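Local coordinates for protein RNA-dependent RNA Polymerase (Bombyx mori cytoplasmic polyhedrosis virus, PDB 6TZ0) that polymerises ribonucleotides on an RNA template, serving transcription and probably also replication of the double-stranded viral genome, at residues 271-274 and 278-281; 282-287 and 727-732; 173-178 and 205-210. One frame throughout, in Å; residues are numbered along the deposited sequence.

In the fold
Followed from the N terminus, the chain first closes interaction 3, where the end of helix 166-175 meets the start of helix 206-218; the 26 residues in between include strands 183-186 and 191-194. Interaction 1 comes next and shuts the short turn of the hairpin formed by strands 266-272 and 278-285. Interaction 2 then opens on the same second strand and closes a far longer loop, through the central polymerase region, at 727-732. The three are in series, neither nested nor crossing. Interactions 1 and 2 touch, Trp272 meeting Gly730, whereas interaction 3 lies about 22 Å from interaction 2 at the nearest atoms.

Interaction 1: 271-274 and 278-281; sequences VWSQ and VIGH
Val271 pairs antiparallel with Gly280 and Trp272 with Val278, the register slipping by one residue between the two pairs. Two backbone bonds hold the strands: Val271 N gives to Gly280 O at 2.7 Å, and Ile279 N reaches Val271 O at 3.0 Å. Val278 CG2 sits over one face of the Trp272 indole, 3.5 Å from the centroid of its six-membered ring and 9° off the normal, a CH-pi contact that sets a methyl of a beta-branched valine over a broad flat ring. The indole NE1 of Trp272 is held by the Gly730 carbonyl outside the hairpin. The Ile279 side chain crosses that of Val271 at a slant: Ile279 CG1 meets Val271 CG1 at 4.0 Å, while Ile279 CG2 rests 3.7 Å from Ser273 CB. That spread follows from chi1 of 54°, which places CG1 between the backbone N and the carbonyl carbon. Gly280, lacking a side chain, offers Val271 only backbone. With Ile279 and Gly280 together facing Val271, this is a classic beta bulge near the turn end of a surface beta hairpin.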
loop_
_atom_site.group_PDB
_atom_site.type_symbol
_atom_site.label_atom_id
_atom_site.label_comp_id
_atom_site.label_asym_id
_atom_site.label_seq_id
_atom_site.Cartn_x
_atom_site.Cartn_y
_atom_site.Cartn_z
ATOM N N VAL A 271 10.988 36.141 5.647
ATOM C CA VAL A 271 11.914 35.723 4.602
ATOM C C VAL A 271 12.791 34.610 5.149
ATOM O O VAL A 271 13.425 34.772 6.195
ATOM C CB VAL A 271 12.777 36.894 4.097
ATOM C CG1 VAL A 271 13.855 36.403 3.159
ATOM C CG2 VAL A 271 11.920 37.925 3.404
ATOM N N TRP A 272 12.835 33.493 4.436
ATOM C CA TRP A 272 13.581 32.319 4.859
ATOM C C TRP A 272 14.889 32.181 4.097
ATOM O O TRP A 272 14.948 32.400 2.886
ATOM C CB TRP A 272 12.741 31.063 4.665
ATOM C CG TRP A 272 11.634 30.944 5.643
ATOM C CD1 TRP A 272 10.385 31.465 5.528
ATOM C CD2 TRP A 272 11.659 30.223 6.876
ATOM N NE1 TRP A 272 9.638 31.136 6.620
ATOM C CE2 TRP A 272 10.393 30.368 7.462
ATOM C CE3 TRP A 272 12.630 29.470 7.542
ATOM C CZ2 TRP A 272 10.071 29.794 8.684
ATOM C CZ3 TRP A 272 12.308 28.904 8.758
ATOM C CH2 TRP A 272 11.040 29.066 9.314
ATOM N N SER A 273 15.928 31.789 4.821
ATOM C CA SER A 273 17.233 31.491 4.261
ATOM C C SER A 273 17.238 30.124 3.589
ATOM O O SER A 273 16.263 29.371 3.629
ATOM C CB SER A 273 18.293 31.528 5.353
ATOM O OG SER A 273 19.531 31.063 4.863
ATOM N N GLN A 274 18.367 29.804 2.960
ATOM C CA GLN A 274 18.589 28.456 2.461
ATOM C C GLN A 274 18.732 27.480 3.613
ATOM O O GLN A 274 18.329 26.320 3.503
ATOM C CB GLN A 274 19.859 28.418 1.621
ATOM C CG GLN A 274 19.920 29.460 0.552
ATOM C CD GLN A 274 21.241 29.470 -0.157
ATOM O OE1 GLN A 274 22.127 28.678 0.146
ATOM N NE2 GLN A 274 21.394 30.386 -1.101
ATOM N N VAL A 278 14.912 32.141 9.615
ATOM C CA VAL A 278 14.206 33.378 9.297
ATOM C C VAL A 278 15.212 34.521 9.391
ATOM O O VAL A 278 15.701 34.843 10.475
ATOM C CB VAL A 278 13.015 33.609 10.230
ATOM C CG1 VAL A 278 12.364 34.935 9.927
ATOM C CG2 VAL A 278 12.014 32.508 10.069
ATOM N N ILE A 279 15.517 35.137 8.253
ATOM C CA ILE A 279 16.575 36.134 8.178
ATOM C C ILE A 279 16.055 37.555 8.038
ATOM O O ILE A 279 16.809 38.500 8.316
ATOM C CB ILE A 279 17.552 35.805 7.036
ATOM C CG1 ILE A 279 16.779 35.635 5.728
ATOM C CG2 ILE A 279 18.349 34.577 7.384
ATOM C CD1 ILE A 279 17.641 35.492 4.510
ATOM N N GLY A 280 14.812 37.746 7.629
ATOM C CA GLY A 280 14.256 39.077 7.580
ATOM C C GLY A 280 12.790 39.022 7.238
ATOM O O GLY A 280 12.178 37.956 7.215
ATOM N N HIS A 281 12.237 40.194 6.968
ATOM C CA HIS A 281 10.882 40.305 6.462
ATOM C C HIS A 281 10.851 41.379 5.390
ATOM O O HIS A 281 11.575 42.373 5.463
ATOM C CB HIS A 281 9.872 40.637 7.570
ATOM C CG HIS A 281 10.047 41.995 8.165
ATOM N ND1 HIS A 281 10.934 42.251 9.183
ATOM C CD2 HIS A 281 9.462 43.178 7.868
ATOM C CE1 HIS A 281 10.880 43.531 9.500
ATOM N NE2 HIS A 281 10.000 44.118 8.711
#

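Interaction 2: 282-287 and 727-732; sequences RTKTTS and VVNGTF
A tight type I' turn, Val728 to Thr731, presents Asn729 to Lys284 of hairpin strand 278-285 and to Thr286 just beyond its end. Asn729 and Gly730 both have positive phi (60° and 74°), which asparagine tolerates better than most residues and glycine adopts readily; Asn-Gly is the classic pair for the two central positions of this turn. Val728 N bonds to Thr731 O at 2.8 Å and draws the two ends of the turn together. From this corner the Asn729 amide projects across to the strand, and the Lys284 chain comes from the opposite direction. Bent at both chi3 and chi4, near -67°, the lysine curls round the amide oxygen: Lys284 CD lies 3.7 Å and Lys284 CE 3.6 Å from Asn729 OD1. Lys284 NZ is 3.6 Å from the same Asn729 OD1, a long polar approach, and its hydrogen bond goes to Thr285 O at 2.8 Å. The contact thus joins the hairpin of the N-terminal region to a turn that follows strand 725-727, 440 residues further on. At the amide's other end, Thr286 CG2 rests 4.1 Å from Asn729 ND2. Threonine suits the spot by dividing its two branches: the methyl packs toward the asparagine, while OG1 bonds to Leu261 O. Asn729 also packs on Val269 of the partner strand and on Asn718.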
loop_
_atom_site.group_PDB
_atom_site.type_symbol
_atom_site.label_atom_id
_atom_site.label_comp_id
_atom_site.label_asym_id
_atom_site.label_seq_id
_atom_site.Cartn_x
_atom_site.Cartn_y
_atom_site.Cartn_z
ATOM N N ARG A 282 10.009 41.168 4.390
ATOM C CA ARG A 282 9.853 42.105 3.293
ATOM C C ARG A 282 8.384 42.456 3.171
ATOM O O ARG A 282 7.530 41.841 3.804
ATOM C CB ARG A 282 10.396 41.522 1.978
ATOM C CG ARG A 282 9.679 40.282 1.476
ATOM C CD ARG A 282 10.451 39.634 0.335
ATOM N NE ARG A 282 9.916 38.322 -0.023
ATOM C CZ ARG A 282 9.103 38.091 -1.045
ATOM N NH1 ARG A 282 8.763 39.080 -1.855
ATOM N NH2 ARG A 282 8.660 36.865 -1.284
ATOM N N THR A 283 8.096 43.467 2.370
ATOM C CA THR A 283 6.729 43.867 2.071
ATOM C C THR A 283 6.524 43.690 0.577
ATOM O O THR A 283 7.067 44.455 -0.224
ATOM C CB THR A 283 6.463 45.307 2.498
ATOM O OG1 THR A 283 6.696 45.440 3.904
ATOM C CG2 THR A 283 5.022 45.688 2.200
ATOM N N LYS A 284 5.742 42.689 0.205
ATOM C CA LYS A 284 5.584 42.302 -1.185
ATOM C C LYS A 284 4.151 42.538 -1.636
ATOM O O LYS A 284 3.258 42.807 -0.832
ATOM C CB LYS A 284 5.964 40.834 -1.382
ATOM C CG LYS A 284 5.010 39.861 -0.728
ATOM C CD LYS A 284 5.507 38.439 -0.840
ATOM C CE LYS A 284 5.505 37.944 -2.270
ATOM N NZ LYS A 284 4.147 37.821 -2.837
ATOM N N THR A 285 3.936 42.432 -2.940
ATOM C CA THR A 285 2.595 42.462 -3.503
ATOM C C THR A 285 2.053 41.043 -3.576
ATOM O O THR A 285 2.816 40.085 -3.730
ATOM C CB THR A 285 2.574 43.127 -4.882
ATOM O OG1 THR A 285 1.229 43.148 -5.378
ATOM C CG2 THR A 285 3.470 42.415 -5.874
ATOM N N THR A 286 0.740 40.905 -3.413
ATOM C CA THR A 286 0.085 39.607 -3.479
ATOM C C THR A 286 -0.913 39.535 -4.620
ATOM O O THR A 286 -1.758 38.639 -4.644
ATOM C CB THR A 286 -0.599 39.271 -2.155
ATOM O OG1 THR A 286 -1.561 40.281 -1.830
ATOM C CG2 THR A 286 0.413 39.155 -1.042
ATOM N N SER A 287 -0.837 40.473 -5.555
ATOM C CA SER A 287 -1.640 40.395 -6.762
ATOM C C SER A 287 -1.146 39.252 -7.639
ATOM O O SER A 287 0.019 38.861 -7.572
ATOM C CB SER A 287 -1.579 41.715 -7.519
ATOM O OG SER A 287 -0.264 41.980 -7.959
ATOM N N VAL A 727 1.823 25.970 2.154
ATOM C CA VAL A 727 2.718 27.069 2.488
ATOM C C VAL A 727 2.300 28.276 1.666
ATOM O O VAL A 727 2.151 28.178 0.445
ATOM C CB VAL A 727 4.192 26.709 2.233
ATOM C CG1 VAL A 727 5.086 27.909 2.468
ATOM C CG2 VAL A 727 4.616 25.556 3.126
ATOM N N VAL A 728 2.068 29.401 2.340
ATOM C CA VAL A 728 1.671 30.655 1.701
ATOM C C VAL A 728 2.610 31.734 2.223
ATOM O O VAL A 728 2.450 32.193 3.355
ATOM C CB VAL A 728 0.210 31.028 1.987
ATOM C CG1 VAL A 728 -0.140 32.313 1.305
ATOM C CG2 VAL A 728 -0.738 29.939 1.541
ATOM N N ASN A 729 3.580 32.143 1.400
ATOM C CA ASN A 729 4.493 33.269 1.655
ATOM C C ASN A 729 5.325 33.087 2.924
ATOM O O ASN A 729 5.361 33.947 3.800
ATOM C CB ASN A 729 3.739 34.600 1.690
ATOM C CG ASN A 729 3.366 35.084 0.327
ATOM O OD1 ASN A 729 4.163 35.015 -0.598
ATOM N ND2 ASN A 729 2.152 35.598 0.192
ATOM N N GLY A 730 6.024 31.960 2.997
ATOM C CA GLY A 730 6.869 31.697 4.145
ATOM C C GLY A 730 6.117 31.327 5.400
ATOM O O GLY A 730 6.663 31.439 6.496
ATOM N N THR A 731 4.883 30.853 5.260
ATOM C CA THR A 731 3.973 30.636 6.374
ATOM C C THR A 731 3.211 29.335 6.170
ATOM O O THR A 731 2.636 29.114 5.102
ATOM C CB THR A 731 3.011 31.824 6.502
ATOM O OG1 THR A 731 3.697 32.961 7.039
ATOM C CG2 THR A 731 1.792 31.488 7.315
ATOM N N PHE A 732 3.209 28.486 7.193
ATOM C CA PHE A 732 2.544 27.189 7.156
ATOM C C PHE A 732 1.098 27.320 7.616
ATOM O O PHE A 732 0.842 27.645 8.777
ATOM C CB PHE A 732 3.312 26.203 8.035
ATOM C CG PHE A 732 2.636 24.882 8.209
ATOM C CD1 PHE A 732 2.475 24.026 7.136
ATOM C CD2 PHE A 732 2.215 24.470 9.463
ATOM C CE1 PHE A 732 1.868 22.807 7.299
ATOM C CE2 PHE A 732 1.609 23.248 9.630
ATOM C CZ PHE A 732 1.438 22.419 8.547
#

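Interaction 3: 173-178 and 205-210; sequences LLFHKG and TFVYTC
The Cys210 sulfur lies beside the rim of the Phe175 ring, almost exactly in the ring plane: SG is 5.4 Å from the centroid and 88° off the normal. This edge-on sulfur-aromatic contact, with Cys210 SG 4.1 Å from Phe175 CE2, brings the polarisable sulfur to the weakly positive ring hydrogens. The far end of the ring abuts the backbone, where Phe175 CZ stands 3.6 Å from Phe206 C and 3.8 Å from Phe206 CB. Val207 CG2 approaches obliquely, 3.6 Å from Phe175 CE1. A single aromatic residue at the end of helix 166-175 is therefore inserted against the first turn of helix 206-218, where Cys210 N bonds to Phe206 O at 2.9 Å. Phe175 CG lies anti to the carbonyl carbon (chi1 -53°), which carries the ring off the helix end toward that turn. Leu174 CB lies above one face of the ring, toward its rim. A large flat hydrocarbon suits this buried place, since it spans two backbones whose closest CA atoms, Phe175 and Val207, are 8.6 Å apart. Val207 packs in turn on helix 145-160, whose Arg147, seen to bind ATP though none is bound here, lies about 9 Å from it, side chain to side chain.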
loop_
_atom_site.group_PDB
_atom_site.type_symbol
_atom_site.label_atom_id
_atom_site.label_comp_id
_atom_site.label_asym_id
_atom_site.label_seq_id
_atom_site.Cartn_x
_atom_site.Cartn_y
_atom_site.Cartn_z
ATOM N N LEU A 173 -32.540 20.263 19.222
ATOM C CA LEU A 173 -33.446 20.170 18.088
ATOM C C LEU A 173 -33.176 18.960 17.209
ATOM O O LEU A 173 -34.062 18.566 16.446
ATOM C CB LEU A 173 -33.370 21.432 17.239
ATOM C CG LEU A 173 -33.990 22.715 17.766
ATOM C CD1 LEU A 173 -33.657 23.855 16.829
ATOM C CD2 LEU A 173 -35.487 22.544 17.894
ATOM N N LEU A 174 -31.990 18.363 17.281
ATOM C CA LEU A 174 -31.725 17.188 16.460
ATOM C C LEU A 174 -31.874 15.868 17.201
ATOM O O LEU A 174 -32.179 14.857 16.565
ATOM C CB LEU A 174 -30.318 17.262 15.854
ATOM C CG LEU A 174 -30.060 18.317 14.775
ATOM C CD1 LEU A 174 -28.587 18.386 14.438
ATOM C CD2 LEU A 174 -30.874 18.025 13.532
ATOM N N PHE A 175 -31.679 15.831 18.521
ATOM C CA PHE A 175 -31.560 14.550 19.196
ATOM C C PHE A 175 -32.491 14.360 20.386
ATOM O O PHE A 175 -32.429 13.308 21.025
ATOM C CB PHE A 175 -30.113 14.336 19.668
ATOM C CG PHE A 175 -29.100 14.500 18.582
ATOM C CD1 PHE A 175 -28.958 13.543 17.598
ATOM C CD2 PHE A 175 -28.275 15.612 18.558
ATOM C CE1 PHE A 175 -28.027 13.700 16.592
ATOM C CE2 PHE A 175 -27.340 15.773 17.558
ATOM C CZ PHE A 175 -27.216 14.815 16.576
ATOM N N HIS A 176 -33.340 15.332 20.715
ATOM C CA HIS A 176 -34.267 15.170 21.835
ATOM C C HIS A 176 -35.592 14.673 21.279
ATOM O O HIS A 176 -36.438 15.446 20.833
ATOM C CB HIS A 176 -34.431 16.467 22.610
ATOM C CG HIS A 176 -35.281 16.335 23.833
ATOM N ND1 HIS A 176 -34.883 15.622 24.942
ATOM C CD2 HIS A 176 -36.499 16.842 24.133
ATOM C CE1 HIS A 176 -35.822 15.685 25.868
ATOM N NE2 HIS A 176 -36.813 16.421 25.402
ATOM N N LYS A 177 -35.766 13.353 21.292
ATOM C CA LYS A 177 -36.981 12.695 20.819
ATOM C C LYS A 177 -37.437 11.783 21.955
ATOM O O LYS A 177 -37.088 10.601 21.987
ATOM C CB LYS A 177 -36.738 11.909 19.528
ATOM C CG LYS A 177 -36.946 12.669 18.220
ATOM C CD LYS A 177 -35.859 13.695 17.952
ATOM C CE LYS A 177 -36.184 14.550 16.751
ATOM N NZ LYS A 177 -36.311 13.730 15.523
ATOM N N GLY A 178 -38.211 12.328 22.884
ATOM C CA GLY A 178 -38.718 11.543 23.991
ATOM C C GLY A 178 -37.890 11.697 25.251
ATOM O O GLY A 178 -37.220 12.708 25.475
ATOM N N THR A 205 -24.807 10.248 12.318
ATOM C CA THR A 205 -23.516 10.848 11.992
ATOM C C THR A 205 -23.426 12.276 12.512
ATOM O O THR A 205 -22.332 12.843 12.628
ATOM C CB THR A 205 -23.278 10.819 10.486
ATOM O OG1 THR A 205 -24.310 11.559 9.828
ATOM C CG2 THR A 205 -23.280 9.395 9.977
ATOM N N PHE A 206 -24.565 12.877 12.845
ATOM C CA PHE A 206 -24.540 14.263 13.281
ATOM C C PHE A 206 -24.107 14.422 14.720
ATOM O O PHE A 206 -23.764 15.535 15.118
ATOM C CB PHE A 206 -25.889 14.908 13.056
ATOM C CG PHE A 206 -26.124 15.218 11.645
ATOM C CD1 PHE A 206 -25.543 16.338 11.082
ATOM C CD2 PHE A 206 -26.859 14.369 10.854
ATOM C CE1 PHE A 206 -25.720 16.619 9.766
ATOM C CE2 PHE A 206 -27.041 14.649 9.536
ATOM C CZ PHE A 206 -26.467 15.775 8.997
ATOM N N VAL A 207 -24.074 13.340 15.492
ATOM C CA VAL A 207 -23.399 13.382 16.782
ATOM C C VAL A 207 -21.916 13.656 16.577
ATOM O O VAL A 207 -21.329 14.522 17.237
ATOM C CB VAL A 207 -23.641 12.069 17.543
ATOM C CG1 VAL A 207 -22.938 12.085 18.888
ATOM C CG2 VAL A 207 -25.119 11.836 17.710
ATOM N N TYR A 208 -21.311 12.974 15.602
ATOM C CA TYR A 208 -19.906 13.190 15.290
ATOM C C TYR A 208 -19.686 14.543 14.630
ATOM O O TYR A 208 -18.646 15.175 14.842
ATOM C CB TYR A 208 -19.396 12.075 14.385
ATOM C CG TYR A 208 -19.573 10.681 14.937
ATOM C CD1 TYR A 208 -18.882 10.275 16.067
ATOM C CD2 TYR A 208 -20.365 9.750 14.283
ATOM C CE1 TYR A 208 -19.027 9.003 16.569
ATOM C CE2 TYR A 208 -20.505 8.467 14.771
ATOM C CZ TYR A 208 -19.831 8.100 15.914
ATOM O OH TYR A 208 -19.955 6.829 16.416
ATOM N N THR A 209 -20.658 14.997 13.837
ATOM C CA THR A 209 -20.584 16.328 13.236
ATOM C C THR A 209 -20.612 17.424 14.299
ATOM O O THR A 209 -19.827 18.379 14.235
ATOM C CB THR A 209 -21.734 16.511 12.248
ATOM O OG1 THR A 209 -21.699 15.456 11.281
ATOM C CG2 THR A 209 -21.624 17.835 11.529
ATOM N N CYS A 210 -21.504 17.297 15.289
ATOM C CA CYS A 210 -21.535 18.226 16.412
ATOM C C CYS A 210 -20.266 18.151 17.249
ATOM O O CYS A 210 -19.807 19.182 17.754
ATOM C CB CYS A 210 -22.756 17.959 17.292
ATOM S SG CYS A 210 -24.345 18.393 16.570
#